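Local atomic coordinates of YerB protein (Bacillus subtilis, PDB entry 2PSB), a protein that is a putative membrane lipoprotein of unknown molecular function that interacts with PcrA. Residues Lys111-Ser115 with Gly116-Tyr120. Residues are numbered along the deposited sequence; the frame is centred on the assembly and turned at random.
Sequences KQLES and GAADY
With CG set between its backbone N and carbonyl carbon (chi1 63°), Tyr120 turns its ring back over Leu113, whose own CG lies anti to the carbonyl carbon (chi1 -67°) and carries CD2 on toward Ala117 and Ala118. Leu113 CB sits over one ring face, offset toward the rim, in a CH-pi contact 4.2 Å from the Tyr120 centroid, while Ala118 O lies in plane at the ring edge. Leu113 CD2 meets Ala118 CB at 4.1 Å and Ala117 CB at 4.2 Å. A Schellman motif ends helix 107-114: Ala117 N bonds to Gln112 O at 3.2 Å, and Gly116 N, at positive phi where a CB would clash with Ser115 O, reaches Leu113 O in a weak bond. Gln112 O also accepts from Ser115 N, the two donors arriving from opposite faces of its carbonyl plane, and Ser115 OG returns to Lys111 O at 2.6 Å. Phe100 and Val90 also touch Leu113, packing the helix end against strand 99-102 and helix 87-94. Replacing Tyr120 by an alanine is likely to leave Leu113 CB without its ring partner and open a gap beside the helix end. Polar capping thus occupies last-turn carbonyls, while apolar contacts of Leu113 hold the turn against the helix.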
loop_
_atom_site.group_PDB
_atom_site.type_symbol
_atom_site.label_atom_id
_atom_site.label_comp_id
_atom_site.label_asym_id
_atom_site.label_seq_id
_atom_site.Cartn_x
_atom_site.Cartn_y
_atom_site.Cartn_z
ATOM N N LYS A 111 -2.314 -0.704 21.129
ATOM C CA LYS A 111 -2.943 -1.798 21.861
ATOM C C LYS A 111 -3.108 -3.015 20.969
ATOM O O LYS A 111 -2.867 -4.146 21.387
ATOM C CB LYS A 111 -4.317 -1.370 22.390
ATOM C CG LYS A 111 -4.291 -0.219 23.393
ATOM C CD LYS A 111 -3.614 -0.612 24.711
ATOM C CE LYS A 111 -4.428 -1.631 25.499
ATOM N NZ LYS A 111 -5.750 -1.089 25.918
ATOM N N GLN A 112 -3.521 -2.769 19.734
ATOM C CA GLN A 112 -3.736 -3.829 18.764
ATOM C C GLN A 112 -2.478 -4.673 18.603
ATOM O O GLN A 112 -2.506 -5.890 18.776
ATOM C CB GLN A 112 -4.142 -3.208 17.424
ATOM C CG GLN A 112 -5.177 -3.999 16.650
ATOM C CD GLN A 112 -5.885 -3.147 15.614
ATOM O OE1 GLN A 112 -5.272 -2.679 14.650
ATOM N NE2 GLN A 112 -7.187 -2.935 15.812
ATOM N N LEU A 113 -1.371 -4.016 18.284
ATOM C CA LEU A 113 -0.105 -4.702 18.088
ATOM C C LEU A 113 0.510 -5.243 19.382
ATOM O O LEU A 113 1.225 -6.247 19.363
ATOM C CB LEU A 113 0.876 -3.768 17.387
ATOM C CG LEU A 113 0.466 -3.437 15.944
ATOM C CD1 LEU A 113 1.305 -2.287 15.414
ATOM C CD2 LEU A 113 0.620 -4.682 15.071
ATOM N N GLU A 114 0.244 -4.584 20.503
ATOM C CA GLU A 114 0.780 -5.055 21.769
ATOM C C GLU A 114 -0.062 -6.232 22.257
ATOM O O GLU A 114 0.332 -6.960 23.158
ATOM C CB GLU A 114 0.802 -3.920 22.796
ATOM C CG GLU A 114 1.711 -2.767 22.380
ATOM C CD GLU A 114 2.011 -1.790 23.509
ATOM O OE1 GLU A 114 1.071 -1.324 24.189
ATOM O OE2 GLU A 114 3.201 -1.476 23.706
ATOM N N SER A 115 -1.215 -6.422 21.628
ATOM C CA SER A 115 -2.115 -7.519 21.956
ATOM C C SER A 115 -1.798 -8.726 21.086
ATOM O O SER A 115 -2.524 -9.715 21.107
ATOM C CB SER A 115 -3.574 -7.107 21.736
ATOM O OG SER A 115 -3.959 -6.084 22.639
ATOM N N GLY A 116 -0.718 -8.625 20.316
ATOM C CA GLY A 116 -0.290 -9.715 19.455
ATOM C C GLY A 116 -0.893 -9.753 18.063
ATOM O O GLY A 116 -0.900 -10.803 17.419
ATOM N N ALA A 117 -1.386 -8.614 17.585
ATOM C CA ALA A 117 -2.010 -8.558 16.263
ATOM C C ALA A 117 -1.080 -8.951 15.124
ATOM O O ALA A 117 -1.535 -9.494 14.123
ATOM C CB ALA A 117 -2.581 -7.163 16.006
ATOM N N ALA A 118 0.218 -8.700 15.266
ATOM C CA ALA A 118 1.145 -9.035 14.193
ATOM C C ALA A 118 2.619 -8.863 14.553
ATOM O O ALA A 118 2.963 -8.093 15.453
ATOM C CB ALA A 118 0.818 -8.180 12.969
ATOM N N ASP A 119 3.487 -9.593 13.854
ATOM C CA ASP A 119 4.922 -9.468 14.081
ATOM C C ASP A 119 5.299 -8.103 13.533
ATOM O O ASP A 119 5.239 -7.888 12.320
ATOM C CB ASP A 119 5.706 -10.546 13.323
ATOM C CG ASP A 119 5.435 -11.944 13.840
ATOM O OD1 ASP A 119 5.389 -12.117 15.080
ATOM O OD2 ASP A 119 5.282 -12.867 13.007
ATOM N N TYR A 120 5.685 -7.184 14.414
ATOM C CA TYR A 120 6.036 -5.841 13.972
ATOM C C TYR A 120 7.451 -5.375 14.270
ATOM O O TYR A 120 8.202 -6.004 15.021
ATOM C CB TYR A 120 5.052 -4.817 14.547
ATOM C CG TYR A 120 5.035 -4.703 16.062
ATOM C CD1 TYR A 120 4.426 -5.683 16.851
ATOM C CD2 TYR A 120 5.573 -3.584 16.704
ATOM C CE1 TYR A 120 4.348 -5.545 18.243
ATOM C CE2 TYR A 120 5.500 -3.438 18.090
ATOM C CZ TYR A 120 4.882 -4.418 18.853
ATOM O OH TYR A 120 4.765 -4.262 20.220
#